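Local coordinates for DUF4440 domain-containing protein (Prochlorococcus marinus, PDB 3HZP) that is of unknown function but has an NTF2-like fold, a cone-shaped architecture that in relatives often encloses a ligand pocket, and forms a two-chain assembly, at residues Val67-Leu72 against Ile79-Leu84; Asp97-Thr102 against Met117-Gly122. All coordinates share one frame; numbering follows the deposited sequence. Where two conformers were deposited one is given.

Contact 1 (Val67-Leu72 against Ile79-Leu84); sequences VHKFEL and ICVFTL
His68 and Lys69 both turn their backbone N-H groups to the carbonyl of Val81, the signature of a classic beta bulge. His68 N lies 2.8 Å from Val81 O and Lys69 N a longer 3.3 Å, both approaching from the same face of the carbonyl plane. Beyond the bulge the ladder is regular: Val81 N donates to Lys69 O, and Glu71 and Ile79 exchange a pair of bonds.

One polar side-chain bond crosses the strands. The His68 ring leaves beside its backbone N (chi1 -55°), which carries NE2 over to Thr83 OG1, 2.7 Å away in the imidazole plane and almost straight at 175°; Trp129 stacks on the ring.

The strands form the antiparallel hairpin 57-72/77-90 at one margin of the NTF2-like sheet; a classic bulge usually accentuates strand twist, consistent with the curvature of this sheet.

Apolar contacts occupy both faces. Toward helix 4-15, Val67 CG1 meets Cys80 SG at 3.8 Å, and Cys80 CB sits at the edge of the Phe70 ring. On the other face Lys69 CB packs on Val81 CB, and Glu71 CG lies 3.5 Å from Ile79 CG2, the two side chains running alongside each other.

Within strand 67-72, Lys69 NZ makes a salt bridge with Glu71 OE2 at 3.1 Å, from above the carboxylate plane; Asp32 and Lys106 of the second subunit pair with this lysine and glutamate respectively.

Contact 2 (Asp97-Thr102 against Met117-Gly122); sequences DLPTVT and MQRSSG
Val101 and Arg119 form a non-hydrogen-bonded antiparallel pair, CA to CA 4.4 Å, followed by the hydrogen-bonded pair Thr102 and Gln118; the short strand axes run at 160°. Past Arg119, Ser120 N still reaches Thr100 O, but Thr100 N is met by a side chain, Ser120 OG, at 2.9 Å. That hydroxyl donates to Ser121 O, so a small serine bridges both backbones. Pro99, lacking an N-H, fits this irregular part, and Leu98 N bonds to Gly122 O.

Arg119 CG sits between its backbone N and carbonyl carbon (chi1 64°), and a bend at chi3 brings the guanidinium back over Pro99, whose CG lies 3.6 Å from its plane. NH2 to Asp97 OD1 (2.9 Å) and NH1 to Asp97 OD2 (2.8 Å) make an end-on salt bridge through the syn lone pairs, the planes 30° apart. NE and NH2 also share Ser120 O. Val101 CG1 packs on CG of selenomethionine Met117, beside helix 4-15. On the opposite face, Thr102 OG1 hydrogen-bonds Gln118 OE1 of the second subunit, and reciprocally.

Gripped along two edges and covered on one face, the guanidinium is held in one orientation; NH1 also hydrogen-bonds a pentaethylene glycol, probably from the crystallisation liquor, though such molecules often mark pockets.

How the contacts relate
From the N terminus the chain passes its helices and the short strands 35-36 and 42-43 before strand 57-72 turns back into strand 77-90, where contact 1 closes a short hairpin loop. Strand 93-108 follows, and contact 2 closes a longer hairpin with strand 111-119. The two closures lie in series, neither enclosing nor crossing the other. They are joined through the neighbouring strands 77-90 and 93-108: Phe82 O and Val101 N, and Leu84 N and Pro99 O, probably hydrogen-bond, and Thr83 packs on Leu98. Four successive strands are thus tied side by side within the sheet, which strands 35-36 and 42-43 extend beyond strand 111-119, and both contacts touch the second subunit.

Contact 1 (Val67-Leu72 against Ile79-Leu84)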
ATOM      1  N   VAL A  67      -7.343  -3.381  12.875  1.00 14.40           N
ATOM      2  CA  VAL A  67      -7.765  -3.458  11.497  1.00 14.22           C
ATOM      3  C   VAL A  67      -8.585  -2.224  11.189  1.00 15.48           C
ATOM      4  O   VAL A  67      -9.597  -1.948  11.842  1.00 17.11           O
ATOM      5  CB  VAL A  67      -8.540  -4.747  11.189  1.00 15.26           C
ATOM      6  CG1 VAL A  67      -9.113  -4.724   9.783  1.00 15.26           C
ATOM      7  CG2 VAL A  67      -7.652  -5.976  11.431  1.00 17.62           C
ATOM      8  N   HIS A  68      -8.141  -1.478  10.198  1.00 12.40           N
ATOM      9  CA  HIS A  68      -8.797  -0.232   9.770  1.00 11.96           C
ATOM     10  C   HIS A  68      -9.730  -0.426   8.623  1.00 14.75           C
ATOM     11  O   HIS A  68     -10.662   0.379   8.471  1.00 14.63           O
ATOM     12  CB  HIS A  68      -7.732   0.776   9.375  1.00 13.07           C
ATOM     13  CG  HIS A  68      -6.734   1.007  10.450  1.00 13.30           C
ATOM     14  ND1 HIS A  68      -7.075   1.520  11.691  1.00 16.58           N
ATOM     15  CD2 HIS A  68      -5.407   0.783  10.481  1.00 13.60           C
ATOM     16  CE1 HIS A  68      -5.977   1.611  12.421  1.00 16.69           C
ATOM     17  NE2 HIS A  68      -4.964   1.146  11.727  1.00 14.54           N
ATOM     18  N   LYS A  69      -9.503  -1.434   7.788  1.00 14.21           N
ATOM     19  CA  LYS A  69     -10.363  -1.676   6.621  1.00 14.91           C
ATOM     20  C   LYS A  69     -10.331  -3.156   6.323  1.00 13.50           C
ATOM     21  O   LYS A  69      -9.250  -3.767   6.302  1.00 13.81           O
ATOM     22  CB  LYS A  69      -9.874  -0.905   5.391  1.00 16.27           C
ATOM     23  CG  LYS A  69     -10.730  -1.069   4.161  1.00 17.09           C
ATOM     24  CD  LYS A  69     -10.259  -0.220   3.010  1.00 20.69           C
ATOM     25  CE  LYS A  69     -11.175  -0.292   1.836  1.00 27.75           C
ATOM     26  NZ  LYS A  69     -12.553   0.200   2.154  1.00 23.85           N
ATOM     27  N   PHE A  70     -11.493  -3.742   6.108  1.00 13.02           N
ATOM     28  CA  PHE A  70     -11.562  -5.086   5.568  1.00 13.07           C
ATOM     29  C   PHE A  70     -12.723  -5.127   4.611  1.00 14.01           C
ATOM     30  O   PHE A  70     -13.829  -4.745   4.999  1.00 16.01           O
ATOM     31  CB  PHE A  70     -11.784  -6.200   6.625  1.00 14.50           C
ATOM     32  CG  PHE A  70     -11.988  -7.510   5.959  1.00 14.30           C
ATOM     33  CD1 PHE A  70     -10.902  -8.257   5.543  1.00 16.69           C
ATOM     34  CD2 PHE A  70     -13.263  -7.942   5.626  1.00 15.39           C
ATOM     35  CE1 PHE A  70     -11.123  -9.410   4.767  1.00 16.81           C
ATOM     36  CE2 PHE A  70     -13.460  -9.100   4.885  1.00 17.56           C
ATOM     37  CZ  PHE A  70     -12.409  -9.815   4.474  1.00 15.40           C
ATOM     38  N   GLU A  71     -12.513  -5.634   3.401  1.00 13.20           N
ATOM     39  CA  GLU A  71     -13.644  -5.956   2.559  1.00 13.40           C
ATOM     40  C   GLU A  71     -13.264  -6.955   1.502  1.00 13.02           C
ATOM     41  O   GLU A  71     -12.137  -6.976   1.016  1.00 13.54           O
ATOM     42  CB  GLU A  71     -14.251  -4.719   1.906  1.00 17.92           C
ATOM     43  CG  GLU A  71     -13.432  -4.017   0.964  1.00 17.75           C
ATOM     44  CD  GLU A  71     -14.168  -2.804   0.306  1.00 23.57           C
ATOM     45  OE1 GLU A  71     -15.373  -2.878   0.005  1.00 30.31           O
ATOM     46  OE2 GLU A  71     -13.491  -1.824   0.022  1.00 28.69           O
ATOM     47  N   LEU A  72     -14.227  -7.792   1.157  1.00 12.88           N
ATOM     48  CA  LEU A  72     -14.101  -8.642  -0.018  1.00 13.61           C
ATOM     49  C   LEU A  72     -14.157  -7.795  -1.266  1.00 16.26           C
ATOM     50  O   LEU A  72     -14.903  -6.799  -1.292  1.00 17.31           O
ATOM     51  CB  LEU A  72     -15.206  -9.679  -0.071  1.00 14.40           C
ATOM     52  CG  LEU A  72     -15.147 -10.771   0.954  1.00 13.93           C
ATOM     53  CD1 LEU A  72     -16.388 -11.677   0.820  1.00 16.68           C
ATOM     54  CD2 LEU A  72     -13.863 -11.656   0.842  1.00 16.38           C
ATOM     55  N   ILE A  79      -9.201  -6.892   0.540  1.00 13.15           N
ATOM     56  CA  ILE A  79      -8.267  -5.922   1.051  1.00 13.14           C
ATOM     57  C   ILE A  79      -8.366  -5.914   2.582  1.00 12.47           C
ATOM     58  O   ILE A  79      -9.465  -5.896   3.116  1.00 12.83           O
ATOM     59  CB  ILE A  79      -8.493  -4.494   0.464  1.00 14.25           C
ATOM     60  CG1 ILE A  79      -7.552  -3.505   1.153  1.00 14.24           C
ATOM     61  CG2 ILE A  79      -9.965  -4.013   0.555  1.00 13.75           C
ATOM     62  CD1 ILE A  79      -7.448  -2.148   0.372  1.00 17.89           C
ATOM     63  N   CYS A  80      -7.209  -5.846   3.243  1.00 12.59           N
ATOM     64  CA  CYS A  80      -7.159  -5.632   4.674  1.00 13.11           C
ATOM     65  C   CYS A  80      -6.066  -4.629   4.978  1.00 12.54           C
ATOM     66  O   CYS A  80      -4.884  -4.850   4.631  1.00 13.49           O
ATOM     67  CB  CYS A  80      -6.963  -6.951   5.435  1.00 13.87           C
ATOM     68  SG  CYS A  80      -7.058  -6.740   7.229  1.00 15.39           S
ATOM     69  N   VAL A  81      -6.443  -3.550   5.635  1.00 12.99           N
ATOM     70  CA  VAL A  81      -5.526  -2.520   6.074  1.00 13.09           C
ATOM     71  C   VAL A  81      -5.434  -2.562   7.570  1.00 13.27           C
ATOM     72  O   VAL A  81      -6.471  -2.582   8.238  1.00 13.45           O
ATOM     73  CB  VAL A  81      -5.997  -1.115   5.603  1.00 13.12           C
ATOM     74  CG1 VAL A  81      -5.056  -0.004   6.147  1.00 14.76           C
ATOM     75  CG2 VAL A  81      -6.119  -1.060   4.053  1.00 13.42           C
ATOM     76  N   PHE A  82      -4.223  -2.573   8.116  1.00 12.72           N
ATOM     77  CA  PHE A  82      -4.043  -2.704   9.542  1.00 13.15           C
ATOM     78  C   PHE A  82      -2.800  -2.033  10.023  1.00 14.34           C
ATOM     79  O   PHE A  82      -1.906  -1.686   9.244  1.00 14.73           O
ATOM     80  CB  PHE A  82      -4.034  -4.218   9.911  1.00 14.00           C
ATOM     81  CG  PHE A  82      -2.944  -5.008   9.243  1.00 13.20           C
ATOM     82  CD1 PHE A  82      -3.116  -5.495   7.965  1.00 12.90           C
ATOM     83  CD2 PHE A  82      -1.741  -5.267   9.889  1.00 15.15           C
ATOM     84  CE1 PHE A  82      -2.124  -6.214   7.336  1.00 15.10           C
ATOM     85  CE2 PHE A  82      -0.739  -5.973   9.237  1.00 14.99           C
ATOM     86  CZ  PHE A  82      -0.932  -6.454   8.001  1.00 15.05           C
ATOM     87  N   THR A  83      -2.737  -1.806  11.334  1.00 13.86           N
ATOM     88  CA  THR A  83      -1.523  -1.376  12.006  1.00 14.33           C
ATOM     89  C   THR A  83      -0.894  -2.601  12.617  1.00 15.30           C
ATOM     90  O   THR A  83      -1.571  -3.392  13.289  1.00 15.56           O
ATOM     91  CB  THR A  83      -1.835  -0.385  13.107  1.00 14.82           C
ATOM     92  OG1 THR A  83      -2.383   0.799  12.535  1.00 15.06           O
ATOM     93  CG2 THR A  83      -0.538  -0.007  13.865  1.00 17.02           C
ATOM     94  N   LEU A  84       0.379  -2.797  12.322  1.00 15.55           N
ATOM     95  CA  LEU A  84       1.160  -3.936  12.807  1.00 16.55           C
ATOM     96  C   LEU A  84       2.064  -3.412  13.911  1.00 18.87           C
ATOM     97  O   LEU A  84       2.892  -2.531  13.676  1.00 21.02           O
ATOM     98  CB  LEU A  84       2.002  -4.508  11.687  1.00 16.69           C
ATOM     99  CG  LEU A  84       2.893  -5.688  12.066  1.00 21.98           C
ATOM    100  CD1 LEU A  84       2.047  -6.872  12.281  1.00 22.56           C
ATOM    101  CD2 LEU A  84       3.960  -5.953  10.951  1.00 22.08           C
TER

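Contact 2 (Asp97-Thr102 against Met117-Gly122)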
ATOM      1  N   ASP A  97       7.990  -0.765  16.424  1.00 15.40           N
ATOM      2  CA  ASP A  97       7.668  -0.518  15.035  1.00 15.16           C
ATOM      3  C   ASP A  97       6.148  -0.525  14.923  1.00 15.38           C
ATOM      4  O   ASP A  97       5.476  -1.472  15.375  1.00 16.57           O
ATOM      5  CB  ASP A  97       8.280  -1.646  14.192  1.00 15.68           C
ATOM      6  CG  ASP A  97       8.148  -1.429  12.717  1.00 16.66           C
ATOM      7  OD1 ASP A  97       8.536  -0.370  12.196  1.00 16.15           O
ATOM      8  OD2 ASP A  97       7.698  -2.390  12.062  1.00 18.20           O
ATOM      9  N   LEU A  98       5.600   0.499  14.288  1.00 14.33           N
ATOM     10  CA  LEU A  98       4.161   0.679  14.206  1.00 14.96           C
ATOM     11  C   LEU A  98       3.744   1.221  12.844  1.00 14.41           C
ATOM     12  O   LEU A  98       3.333   2.394  12.756  1.00 15.94           O
ATOM     13  CB  LEU A  98       3.708   1.625  15.329  1.00 17.07           C
ATOM     14  CG  LEU A  98       2.236   1.589  15.636  1.00 17.07           C
ATOM     15  CD1 LEU A  98       1.836   0.264  16.323  1.00 18.27           C
ATOM     16  CD2 LEU A  98       1.910   2.792  16.546  1.00 18.15           C
ATOM     17  N   PRO A  99       3.921   0.435  11.771  1.00 13.92           N
ATOM     18  CA  PRO A  99       3.498   0.891  10.436  1.00 13.51           C
ATOM     19  C   PRO A  99       1.993   0.686  10.189  1.00 13.77           C
ATOM     20  O   PRO A  99       1.325  -0.176  10.790  1.00 15.00           O
ATOM     21  CB  PRO A  99       4.261  -0.011   9.493  1.00 13.29           C
ATOM     22  CG  PRO A  99       4.400  -1.298  10.280  1.00 14.29           C
ATOM     23  CD  PRO A  99       4.616  -0.853  11.673  1.00 13.83           C
ATOM     24  N   THR A 100       1.507   1.418   9.201  1.00 13.02           N
ATOM     25  CA  THR A 100       0.291   1.087   8.465  1.00 12.02           C
ATOM     26  C   THR A 100       0.627   0.162   7.304  1.00 12.74           C
ATOM     27  O   THR A 100       1.588   0.421   6.551  1.00 12.74           O
ATOM     28  CB  THR A 100      -0.357   2.354   7.880  1.00 13.23           C
ATOM     29  OG1 THR A 100      -0.714   3.221   8.966  1.00 13.73           O
ATOM     30  CG2 THR A 100      -1.632   2.029   7.049  1.00 14.22           C
ATOM     31  N   VAL A 101      -0.146  -0.917   7.193  1.00 12.69           N
ATOM     32  CA  VAL A 101       0.049  -1.919   6.163  1.00 13.19           C
ATOM     33  C   VAL A 101      -1.194  -2.138   5.336  1.00 12.91           C
ATOM     34  O   VAL A 101      -2.282  -2.319   5.891  1.00 13.20           O
ATOM     35  CB  VAL A 101       0.440  -3.280   6.811  1.00 13.31           C
ATOM     36  CG1 VAL A 101       0.722  -4.305   5.759  1.00 15.05           C
ATOM     37  CG2 VAL A 101       1.616  -3.088   7.785  1.00 14.30           C
ATOM     38  N   THR A 102      -1.056  -2.059   4.015  1.00 13.52           N
ATOM     39  CA  THR A 102      -2.121  -2.400   3.062  1.00 12.31           C
ATOM     40  C   THR A 102      -1.798  -3.779   2.526  1.00 13.64           C
ATOM     41  O   THR A 102      -0.710  -4.000   1.968  1.00 14.65           O
ATOM     42  CB  THR A 102      -2.194  -1.406   1.921  1.00 12.76           C
ATOM     43  OG1 THR A 102      -2.540  -0.122   2.422  1.00 13.64           O
ATOM     44  CG2 THR A 102      -3.215  -1.862   0.861  1.00 15.22           C
HETATM   45  N   MSE A 117       1.567  -6.757  -0.284  0.67 12.52           N
HETATM   46  CA  MSE A 117       1.647  -6.034   0.985  0.67 12.53           C
HETATM   47  C   MSE A 117       2.605  -4.837   0.849  0.67 14.28           C
HETATM   48  O   MSE A 117       3.727  -5.022   0.389  0.67 13.15           O
HETATM   49  CB  MSE A 117       2.134  -6.949   2.099  0.67 14.21           C
HETATM   50  CG  MSE A 117       2.214  -6.286   3.474  0.67 12.79           C
HETATM   51 SE   MSE A 117       2.735  -7.477   4.918  0.50 12.81          SE
HETATM   52  CE  MSE A 117       1.084  -8.537   4.909  0.67 14.11           C
ATOM     53  N   GLN A 118       2.140  -3.655   1.258  1.00 12.52           N
ATOM     54  CA  GLN A 118       2.964  -2.469   1.347  1.00 11.95           C
ATOM     55  C   GLN A 118       2.881  -1.930   2.753  1.00 13.16           C
ATOM     56  O   GLN A 118       1.792  -1.777   3.307  1.00 13.21           O
ATOM     57  CB  GLN A 118       2.513  -1.404   0.326  1.00 12.45           C
ATOM     58  CG  GLN A 118       3.320  -0.094   0.409  1.00 11.51           C
ATOM     59  CD  GLN A 118       3.254   0.797  -0.806  1.00 14.51           C
ATOM     60  OE1 GLN A 118       2.648   0.439  -1.819  1.00 17.43           O
ATOM     61  NE2 GLN A 118       3.921   1.930  -0.746  1.00 12.32           N
ATOM     62  N   ARG A 119       4.030  -1.597   3.313  1.00 12.30           N
ATOM     63  CA  ARG A 119       4.111  -1.011   4.640  1.00 11.63           C
ATOM     64  C   ARG A 119       4.714   0.374   4.644  1.00 11.91           C
ATOM     65  O   ARG A 119       5.571   0.697   3.826  1.00 12.28           O
ATOM     66  CB  ARG A 119       4.892  -1.890   5.627  1.00 12.37           C
ATOM     67  CG  ARG A 119       6.353  -2.096   5.301  1.00 13.78           C
ATOM     68  CD  ARG A 119       7.168  -2.483   6.535  1.00 13.17           C
ATOM     69  NE  ARG A 119       7.317  -1.356   7.427  1.00 12.33           N
ATOM     70  CZ  ARG A 119       7.686  -1.426   8.696  1.00 13.90           C
ATOM     71  NH1 ARG A 119       7.985  -2.590   9.246  1.00 15.05           N
ATOM     72  NH2 ARG A 119       7.756  -0.326   9.418  1.00 14.90           N
ATOM     73  N   SER A 120       4.312   1.158   5.637  1.00 12.11           N
ATOM     74  CA  SER A 120       4.828   2.500   5.845  1.00 11.69           C
ATOM     75  C   SER A 120       6.051   2.459   6.764  1.00 11.86           C
ATOM     76  O   SER A 120       6.411   1.411   7.278  1.00 13.19           O
ATOM     77  CB  SER A 120       3.760   3.404   6.466  1.00 11.90           C
ATOM     78  OG  SER A 120       3.498   3.055   7.836  1.00 12.24           O
ATOM     79  N   SER A 121       6.621   3.624   7.033  0.50 12.11           N
ATOM     80  CA  SER A 121       7.551   3.750   8.139  0.50 13.36           C
ATOM     81  C   SER A 121       6.837   3.372   9.460  0.50 12.51           C
ATOM     82  O   SER A 121       5.590   3.289   9.572  0.50 11.03           O
ATOM     83  CB  SER A 121       8.154   5.163   8.141  0.50 13.03           C
ATOM     84  OG  SER A 121       9.015   5.361   7.014  0.50 15.64           O
ATOM     85  N   GLY A 122       7.644   3.081  10.473  1.00 14.67           N
ATOM     86  CA  GLY A 122       7.099   2.515  11.696  1.00 14.41           C
ATOM     87  C   GLY A 122       6.777   3.447  12.835  1.00 15.24           C
ATOM     88  O   GLY A 122       6.703   2.981  13.970  1.00 15.64           O
TER